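Local structure of putative NADPH:quinone reductase (Bacillus thuringiensis, 3GMS) at residues A199-T204 with N227-S232; D219-P224 with L244-Q249; G237-I242 with V261-F266. The protein is of unestablished function but probably reduces quinones with NADPH, as related members of the zinc-binding dehydrogenase family do. All coordinates share one frame; numbering follows the deposited sequence.

Contact 1 of 3, residues A199-T204 with N227-S232; sequences APLYET and NELAFS
The first turn of helix 201-208 meets the C-terminal end of helix 223-231 and the residue after it, most closely where the CA atoms of Tyr-202 and Ser-232 come within 5.4 Å. One hydrogen bond spans the gap: the backbone N-H of Tyr-202 donates to Glu-228 OE1 at 2.8 Å, nearly straight at 162°, and is received on the anti lone pair, away from the other carboxylate oxygen. Glu-228 gets there by staying extended beyond CG, with CG itself anti to the backbone N (chi1 -178°). The carboxylate thus accepts an N-H of the first turn, where the positive end of the helix probably suits its charge. Both helices lie on one side of the parallel Rossmann sheet, and Leu-201 and Leu-229 each reach down to Val-175 of strand 171-176. There Leu-201 CD2 touches Leu-229 CD1 at 3.8 Å, while the Leu-201 side chain slides past that of Glu-228 in the opposite direction. The Tyr-202 ring turns an edge to the carbonyl of Phe-231, its CE1 3.3 Å from Phe-231 O. Ser-232 OG packs 3.6 Å from Tyr-202 CA and donates to Glu-228 O within its own segment.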
loop_
_atom_site.group_PDB
_atom_site.type_symbol
_atom_site.label_atom_id
_atom_site.label_comp_id
_atom_site.label_asym_id
_atom_site.label_seq_id
_atom_site.Cartn_x
_atom_site.Cartn_y
_atom_site.Cartn_z
ATOM N N ALA A 199 -23.233 4.369 13.607
ATOM C CA ALA A 199 -23.779 5.577 12.977
ATOM C C ALA A 199 -24.063 5.358 11.477
ATOM O O ALA A 199 -23.326 4.613 10.827
ATOM C CB ALA A 199 -22.822 6.739 13.170
ATOM N N PRO A 200 -25.130 5.989 10.931
ATOM C CA PRO A 200 -25.433 5.812 9.496
ATOM C C PRO A 200 -24.479 6.620 8.615
ATOM O O PRO A 200 -24.243 7.792 8.877
ATOM C CB PRO A 200 -26.875 6.336 9.353
ATOM C CG PRO A 200 -27.121 7.204 10.543
ATOM C CD PRO A 200 -26.172 6.764 11.645
ATOM N N LEU A 201 -23.920 6.005 7.572
ATOM C CA LEU A 201 -22.912 6.725 6.780
ATOM C C LEU A 201 -23.462 7.974 6.088
ATOM O O LEU A 201 -22.993 9.082 6.359
ATOM C CB LEU A 201 -22.189 5.793 5.772
ATOM C CG LEU A 201 -21.253 6.462 4.751
ATOM C CD1 LEU A 201 -20.171 7.323 5.414
ATOM C CD2 LEU A 201 -20.615 5.366 3.866
ATOM N N TYR A 202 -24.428 7.793 5.190
ATOM C CA TYR A 202 -24.959 8.932 4.403
ATOM C C TYR A 202 -25.444 10.101 5.276
ATOM O O TYR A 202 -25.023 11.245 5.113
ATOM C CB TYR A 202 -26.080 8.453 3.462
ATOM C CG TYR A 202 -26.713 9.584 2.669
ATOM C CD1 TYR A 202 -26.083 10.106 1.529
ATOM C CD2 TYR A 202 -27.929 10.158 3.068
ATOM C CE1 TYR A 202 -26.646 11.145 0.804
ATOM C CE2 TYR A 202 -28.493 11.197 2.353
ATOM C CZ TYR A 202 -27.852 11.699 1.222
ATOM O OH TYR A 202 -28.401 12.743 0.502
ATOM N N GLU A 203 -26.310 9.802 6.240
ATOM C CA GLU A 203 -26.867 10.892 7.058
ATOM C C GLU A 203 -25.809 11.667 7.863
ATOM O O GLU A 203 -25.915 12.882 8.020
ATOM C CB GLU A 203 -28.000 10.357 7.954
ATOM C CG GLU A 203 -29.338 10.116 7.185
ATOM C CD GLU A 203 -30.000 11.405 6.606
ATOM O OE1 GLU A 203 -30.547 11.343 5.470
ATOM O OE2 GLU A 203 -29.989 12.480 7.276
ATOM N N THR A 204 -24.772 10.967 8.353
ATOM C CA THR A 204 -23.748 11.644 9.153
ATOM C C THR A 204 -22.907 12.547 8.287
ATOM O O THR A 204 -22.577 13.663 8.687
ATOM C CB THR A 204 -22.854 10.665 9.970
ATOM O OG1 THR A 204 -23.686 9.759 10.724
ATOM C CG2 THR A 204 -21.973 11.431 10.909
ATOM N N ASN A 227 -21.174 2.156 -2.722
ATOM C CA ASN A 227 -22.282 2.909 -3.341
ATOM C C ASN A 227 -22.750 3.992 -2.395
ATOM O O ASN A 227 -22.937 5.139 -2.790
ATOM C CB ASN A 227 -23.461 1.980 -3.674
ATOM C CG ASN A 227 -23.164 1.064 -4.835
ATOM O OD1 ASN A 227 -22.374 1.412 -5.722
ATOM N ND2 ASN A 227 -23.772 -0.110 -4.840
ATOM N N GLU A 228 -22.891 3.629 -1.122
ATOM C CA GLU A 228 -23.278 4.632 -0.142
ATOM C C GLU A 228 -22.200 5.710 0.007
ATOM O O GLU A 228 -22.517 6.884 0.144
ATOM C CB GLU A 228 -23.631 3.995 1.199
ATOM C CG GLU A 228 -24.086 5.054 2.216
ATOM C CD GLU A 228 -24.879 4.467 3.349
ATOM O OE1 GLU A 228 -25.238 5.232 4.266
ATOM O OE2 GLU A 228 -25.129 3.239 3.316
ATOM N N LEU A 229 -20.914 5.333 -0.091
ATOM C CA LEU A 229 -19.852 6.336 -0.031
ATOM C C LEU A 229 -19.906 7.334 -1.206
ATOM O O LEU A 229 -19.697 8.547 -1.025
ATOM C CB LEU A 229 -18.464 5.677 0.040
ATOM C CG LEU A 229 -17.315 6.524 0.624
ATOM C CD1 LEU A 229 -17.432 6.671 2.176
ATOM C CD2 LEU A 229 -15.967 5.872 0.252
ATOM N N ALA A 230 -20.165 6.823 -2.408
ATOM C CA ALA A 230 -20.270 7.670 -3.603
ATOM C C ALA A 230 -21.466 8.618 -3.457
ATOM O O ALA A 230 -21.391 9.784 -3.765
ATOM C CB ALA A 230 -20.449 6.806 -4.842
ATOM N N PHE A 231 -22.571 8.081 -2.975
ATOM C CA PHE A 231 -23.753 8.930 -2.787
ATOM C C PHE A 231 -23.617 9.990 -1.706
ATOM O O PHE A 231 -24.470 10.902 -1.602
ATOM C CB PHE A 231 -24.973 8.051 -2.552
ATOM C CG PHE A 231 -25.627 7.587 -3.828
ATOM C CD1 PHE A 231 -25.075 6.541 -4.565
ATOM C CD2 PHE A 231 -26.803 8.195 -4.288
ATOM C CE1 PHE A 231 -25.679 6.081 -5.756
ATOM C CE2 PHE A 231 -27.423 7.761 -5.481
ATOM C CZ PHE A 231 -26.857 6.704 -6.223
ATOM N N SER A 232 -22.573 9.909 -0.881
ATOM C CA SER A 232 -22.338 10.953 0.114
ATOM C C SER A 232 -21.503 12.102 -0.429
ATOM O O SER A 232 -21.124 13.016 0.299
ATOM C CB SER A 232 -21.716 10.377 1.394
ATOM O OG SER A 232 -22.469 9.285 1.883
#

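Contact 2 of 3, residues D219-P224 with L244-Q249; sequences DSIGGP and LLSGIQ
Ile-221 O is gripped twice by Ser-246, and the tight half of this contact gathers round it. The backbone N of Ser-246 comes in the carbonyl plane, on a lone pair, at 2.9 Å from Ile-221 O; the hydroxyl OG donates to the same oxygen at 2.6 Å, tilted 29° from that plane. A chi1 of 70° sets OG between the backbone N and the carbonyl carbon, where it also accepts from Ile-248 N in an ST turn. Leu-245 N bonds to Ser-220 O at 3.0 Å, and Gly-223 N reaches Ile-248 O at 2.7 Å from above the carbonyl plane. Gly-222 CA lies 3.6 Å from Ile-248 O. Behind it, Asp-219 OD1 accepts from Ile-221 N in an Asx turn and from Gly-222 N in an Asx motif, and is held in turn by Asn-151. The looser side belongs to the exposed Leu-244, Leu-245 and Ile-248, where Ile-221 CG1 and Leu-245 CD1 stay 4.5 Å apart. A type I turn, Leu-244 to Gly-247, carries Leu-245 and Ser-246. Two loops meeting beyond the C-terminal ends of parallel strands 214-219 and 237-241 are characteristic of the Rossmann fold, whose dinucleotide site commonly lies at that edge.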
loop_
_atom_site.group_PDB
_atom_site.type_symbol
_atom_site.label_atom_id
_atom_site.label_comp_id
_atom_site.label_asym_id
_atom_site.label_seq_id
_atom_site.Cartn_x
_atom_site.Cartn_y
_atom_site.Cartn_z
ATOM N N ASP A 219 -12.792 4.624 -1.875
ATOM C CA ASP A 219 -13.422 3.348 -1.526
ATOM C C ASP A 219 -12.441 2.170 -1.654
ATOM O O ASP A 219 -11.828 1.970 -2.719
ATOM C CB ASP A 219 -14.641 3.165 -2.423
ATOM C CG ASP A 219 -15.330 1.803 -2.263
ATOM O OD1 ASP A 219 -15.418 1.262 -1.147
ATOM O OD2 ASP A 219 -15.836 1.303 -3.288
ATOM N N SER A 220 -12.316 1.427 -0.559
ATOM C CA SER A 220 -11.519 0.203 -0.488
ATOM C C SER A 220 -12.395 -1.048 -0.474
ATOM O O SER A 220 -11.886 -2.157 -0.588
ATOM C CB SER A 220 -10.652 0.204 0.787
ATOM O OG SER A 220 -9.698 1.237 0.715
ATOM N N ILE A 221 -13.712 -0.868 -0.334
ATOM C CA ILE A 221 -14.612 -1.989 -0.045
ATOM C C ILE A 221 -15.483 -2.419 -1.208
ATOM O O ILE A 221 -15.618 -3.617 -1.475
ATOM C CB ILE A 221 -15.564 -1.632 1.153
ATOM C CG1 ILE A 221 -14.744 -1.230 2.392
ATOM C CG2 ILE A 221 -16.507 -2.818 1.484
ATOM C CD1 ILE A 221 -15.625 -0.795 3.616
ATOM N N GLY A 222 -16.084 -1.452 -1.896
ATOM C CA GLY A 222 -17.025 -1.777 -2.979
ATOM C C GLY A 222 -18.421 -2.160 -2.488
ATOM O O GLY A 222 -18.762 -1.931 -1.315
ATOM N N GLY A 223 -19.216 -2.751 -3.389
ATOM C CA GLY A 223 -20.594 -3.181 -3.086
ATOM C C GLY A 223 -21.458 -2.057 -2.522
ATOM O O GLY A 223 -21.256 -0.886 -2.860
ATOM N N PRO A 224 -22.419 -2.410 -1.646
ATOM C CA PRO A 224 -23.300 -1.442 -0.977
ATOM C C PRO A 224 -22.575 -0.337 -0.200
ATOM O O PRO A 224 -23.000 0.826 -0.241
ATOM C CB PRO A 224 -24.105 -2.325 -0.009
ATOM C CG PRO A 224 -24.161 -3.642 -0.679
ATOM C CD PRO A 224 -22.810 -3.801 -1.336
ATOM N N LEU A 244 -11.144 -3.639 -3.311
ATOM C CA LEU A 244 -12.433 -4.327 -3.456
ATOM C C LEU A 244 -12.629 -5.397 -2.385
ATOM O O LEU A 244 -12.866 -6.582 -2.679
ATOM C CB LEU A 244 -12.554 -4.913 -4.879
ATOM C CG LEU A 244 -13.984 -5.211 -5.368
ATOM C CD1 LEU A 244 -14.698 -3.917 -5.624
ATOM C CD2 LEU A 244 -14.012 -6.156 -6.607
ATOM N N LEU A 245 -12.558 -4.988 -1.126
ATOM C CA LEU A 245 -12.588 -5.950 -0.019
ATOM C C LEU A 245 -13.835 -6.819 -0.021
ATOM O O LEU A 245 -13.792 -7.956 0.419
ATOM C CB LEU A 245 -12.479 -5.247 1.335
ATOM C CG LEU A 245 -11.126 -4.622 1.695
ATOM C CD1 LEU A 245 -11.228 -3.896 3.027
ATOM C CD2 LEU A 245 -10.015 -5.691 1.719
ATOM N N SER A 246 -14.947 -6.268 -0.496
ATOM C CA SER A 246 -16.219 -6.994 -0.484
ATOM C C SER A 246 -16.298 -8.006 -1.624
ATOM O O SER A 246 -17.136 -8.901 -1.602
ATOM C CB SER A 246 -17.389 -6.018 -0.598
ATOM O OG SER A 246 -17.441 -5.457 -1.898
ATOM N N GLY A 247 -15.452 -7.839 -2.640
ATOM C CA GLY A 247 -15.507 -8.661 -3.838
ATOM C C GLY A 247 -16.574 -8.272 -4.845
ATOM O O GLY A 247 -16.742 -8.965 -5.841
ATOM N N ILE A 248 -17.282 -7.166 -4.599
ATOM C CA ILE A 248 -18.458 -6.749 -5.378
ATOM C C ILE A 248 -18.252 -5.349 -5.958
ATOM O O ILE A 248 -17.982 -4.387 -5.221
ATOM C CB ILE A 248 -19.752 -6.720 -4.488
ATOM C CG1 ILE A 248 -20.123 -8.126 -4.002
ATOM C CG2 ILE A 248 -20.951 -6.077 -5.224
ATOM C CD1 ILE A 248 -21.053 -8.102 -2.823
ATOM N N GLN A 249 -18.370 -5.242 -7.279
ATOM C CA GLN A 249 -18.253 -3.958 -7.971
ATOM C C GLN A 249 -19.297 -2.980 -7.458
ATOM O O GLN A 249 -20.434 -3.379 -7.177
ATOM C CB GLN A 249 -18.511 -4.152 -9.474
ATOM C CG GLN A 249 -17.274 -4.322 -10.414
ATOM C CD GLN A 249 -15.965 -3.881 -9.787
ATOM O OE1 GLN A 249 -15.177 -4.724 -9.371
ATOM N NE2 GLN A 249 -15.727 -2.568 -9.706
#

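Contact 3 of 3, residues G237-I242 with V261-F266; sequences GHFLTI and VHANIF
The imidazole of His-238 presents its edge to the amide of Asn-264: NE2 donates to OD1 at 2.9 Å, with OD1 slightly out of the ring plane and the ring and amide planes 70° apart. Placing CG anti to the backbone N (chi1 -162°) swings the ring across to the neighbouring strand, and the bond to Asn-264 limits its rotation. The Phe-239 ring, on the other side of the sheet, receives the methyl of Ala-263 at an edge, CD2 to CB 3.9 Å; the Phe-239 side chain also touches Ala-217 and Asp-219 of strand 214-219. The ring of Phe-266 leads away from the contact toward helix 127-139, leaving its CB to pack on Leu-240 CD1 at 3.9 Å and on Ile-242 CG2 at 4.0 Å.

Strands 237-241 and 262-265 run parallel, 4.7 Å apart with a 22° twist. Five backbone bonds join them, from His-262 N to Gly-237 O at one end to Phe-266 N to Thr-241 O at the other; the bond from Phe-239 N to His-262 O is the shortest, 2.7 Å and almost straight. Past the last pair a water bridges the carbonyls of Ile-242 and Phe-266, donating to both. His-238, Leu-240, His-262 and Asn-264 line one face, where Leu-240 meets helix 127-139. Phe-239, Thr-241, Ala-263 and Ile-265 line the other, and there Thr-241 OG1 lies beside the Ile-265 side chain, with Trp-252 packed against Thr-241, Ala-263 and Ile-265. Helix 252-257, which carries that tryptophan, connects the two strands, so this is a beta-alpha-beta crossover forming the last two strands of the six-stranded, 3-2-1-4-5-6 Rossmann sheet.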
loop_
_atom_site.group_PDB
_atom_site.type_symbol
_atom_site.label_atom_id
_atom_site.label_comp_id
_atom_site.label_asym_id
_atom_site.label_seq_id
_atom_site.Cartn_x
_atom_site.Cartn_y
_atom_site.Cartn_z
ATOM N N GLY A 237 -18.552 15.679 -7.486
ATOM C CA GLY A 237 -17.486 15.262 -6.571
ATOM C C GLY A 237 -16.773 14.098 -7.234
ATOM O O GLY A 237 -17.269 13.547 -8.228
ATOM N N HIS A 238 -15.658 13.674 -6.649
ATOM C CA HIS A 238 -14.805 12.695 -7.306
ATOM C C HIS A 238 -14.729 11.441 -6.431
ATOM O O HIS A 238 -14.259 11.507 -5.274
ATOM C CB HIS A 238 -13.432 13.313 -7.535
ATOM C CG HIS A 238 -12.601 12.594 -8.573
ATOM N ND1 HIS A 238 -11.408 13.095 -9.057
ATOM C CD2 HIS A 238 -12.792 11.408 -9.205
ATOM C CE1 HIS A 238 -10.908 12.256 -9.952
ATOM N NE2 HIS A 238 -11.730 11.222 -10.057
ATOM N N PHE A 239 -15.168 10.312 -6.997
ATOM C CA PHE A 239 -15.187 9.013 -6.311
ATOM C C PHE A 239 -14.055 8.179 -6.903
ATOM O O PHE A 239 -13.925 8.073 -8.141
ATOM C CB PHE A 239 -16.508 8.322 -6.555
ATOM C CG PHE A 239 -16.617 6.941 -5.960
ATOM C CD1 PHE A 239 -16.834 6.775 -4.594
ATOM C CD2 PHE A 239 -16.549 5.810 -6.767
ATOM C CE1 PHE A 239 -16.983 5.504 -4.047
ATOM C CE2 PHE A 239 -16.705 4.524 -6.236
ATOM C CZ PHE A 239 -16.901 4.367 -4.852
ATOM N N LEU A 240 -13.219 7.644 -6.026
ATOM C CA LEU A 240 -12.069 6.843 -6.483
ATOM C C LEU A 240 -12.032 5.483 -5.770
ATOM O O LEU A 240 -12.134 5.434 -4.542
ATOM C CB LEU A 240 -10.789 7.633 -6.235
ATOM C CG LEU A 240 -9.463 7.088 -6.770
ATOM C CD1 LEU A 240 -9.441 7.213 -8.319
ATOM C CD2 LEU A 240 -8.329 7.882 -6.152
ATOM N N THR A 241 -11.902 4.373 -6.497
ATOM C CA THR A 241 -11.763 3.111 -5.789
ATOM C C THR A 241 -10.286 2.722 -5.750
ATOM O O THR A 241 -9.533 2.985 -6.717
ATOM C CB THR A 241 -12.597 1.957 -6.353
ATOM O OG1 THR A 241 -12.139 1.636 -7.663
ATOM C CG2 THR A 241 -14.057 2.318 -6.440
ATOM N N ILE A 242 -9.863 2.151 -4.625
ATOM C CA ILE A 242 -8.462 1.665 -4.520
ATOM C C ILE A 242 -8.381 0.195 -4.152
ATOM O O ILE A 242 -7.280 -0.403 -4.162
ATOM C CB ILE A 242 -7.609 2.491 -3.521
ATOM C CG1 ILE A 242 -8.211 2.498 -2.113
ATOM C CG2 ILE A 242 -7.286 3.887 -4.078
ATOM C CD1 ILE A 242 -7.218 3.030 -1.026
ATOM N N VAL A 261 -21.738 11.984 -9.815
ATOM C CA VAL A 261 -20.330 12.112 -9.411
ATOM C C VAL A 261 -19.424 11.530 -10.473
ATOM O O VAL A 261 -19.872 10.682 -11.249
ATOM C CB VAL A 261 -20.017 11.456 -8.032
ATOM C CG1 VAL A 261 -20.990 11.932 -6.943
ATOM C CG2 VAL A 261 -20.004 9.995 -8.106
ATOM N N HIS A 262 -18.189 12.018 -10.527
ATOM C CA HIS A 262 -17.133 11.448 -11.403
ATOM C C HIS A 262 -16.515 10.262 -10.689
ATOM O O HIS A 262 -16.179 10.380 -9.524
ATOM C CB HIS A 262 -16.028 12.464 -11.671
ATOM C CG HIS A 262 -16.527 13.773 -12.186
ATOM N ND1 HIS A 262 -16.260 14.971 -11.556
ATOM C CD2 HIS A 262 -17.296 14.077 -13.262
ATOM C CE1 HIS A 262 -16.821 15.960 -12.234
ATOM N NE2 HIS A 262 -17.465 15.444 -13.267
ATOM N N ALA A 263 -16.378 9.122 -11.366
ATOM C CA ALA A 263 -15.822 7.924 -10.731
ATOM C C ALA A 263 -14.651 7.324 -11.515
ATOM O O ALA A 263 -14.689 7.285 -12.742
ATOM C CB ALA A 263 -16.903 6.888 -10.505
ATOM N N ASN A 264 -13.606 6.927 -10.794
ATOM C CA ASN A 264 -12.407 6.310 -11.381
ATOM C C ASN A 264 -11.890 5.210 -10.497
ATOM O O ASN A 264 -12.278 5.082 -9.312
ATOM C CB ASN A 264 -11.279 7.327 -11.559
ATOM C CG ASN A 264 -11.581 8.337 -12.629
ATOM O OD1 ASN A 264 -11.988 9.464 -12.338
ATOM N ND2 ASN A 264 -11.436 7.928 -13.882
ATOM N N ILE A 265 -10.981 4.418 -11.074
ATOM C CA ILE A 265 -10.317 3.338 -10.367
ATOM C C ILE A 265 -8.825 3.677 -10.340
ATOM O O ILE A 265 -8.248 3.984 -11.392
ATOM C CB ILE A 265 -10.484 1.971 -11.103
ATOM C CG1 ILE A 265 -11.945 1.564 -11.225
ATOM C CG2 ILE A 265 -9.773 0.864 -10.336
ATOM C CD1 ILE A 265 -12.602 1.908 -12.524
ATOM N N PHE A 266 -8.204 3.624 -9.165
ATOM C CA PHE A 266 -6.768 3.908 -9.071
ATOM C C PHE A 266 -5.967 2.622 -8.929
ATOM O O PHE A 266 -6.303 1.752 -8.110
ATOM C CB PHE A 266 -6.447 4.824 -7.886
ATOM C CG PHE A 266 -4.993 5.128 -7.752
ATOM C CD1 PHE A 266 -4.427 6.187 -8.485
ATOM C CD2 PHE A 266 -4.184 4.368 -6.886
ATOM C CE1 PHE A 266 -3.062 6.451 -8.379
ATOM C CE2 PHE A 266 -2.833 4.601 -6.781
ATOM C CZ PHE A 266 -2.257 5.663 -7.512
HETATM O O HOH W 1 -5.298 0.949 -5.790
#

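All three contacts belong to the Rossmann domain and lie on the same side of the chain's centre, 13 to 15 Å apart centre to centre. Contacts 1 and 2 share helix 223-231: contact 2 holds the loop leading into it and contact 1 its far end, and Leu-229 CD2 packs on Asp-219 CA at 4.0 Å. Contact 2 is tied to contact 3 by the sheet itself, with Asp-219 O probably accepting a hydrogen bond from Ile-242 N at 2.7 Å. Between contacts 1 and 3, Ala-230 CB sits 3.6 Å from Phe-239 CD1, seating the helix on the strand. No ligand marks the site, but contact 2 probably borders the region where relatives bind the nucleotide.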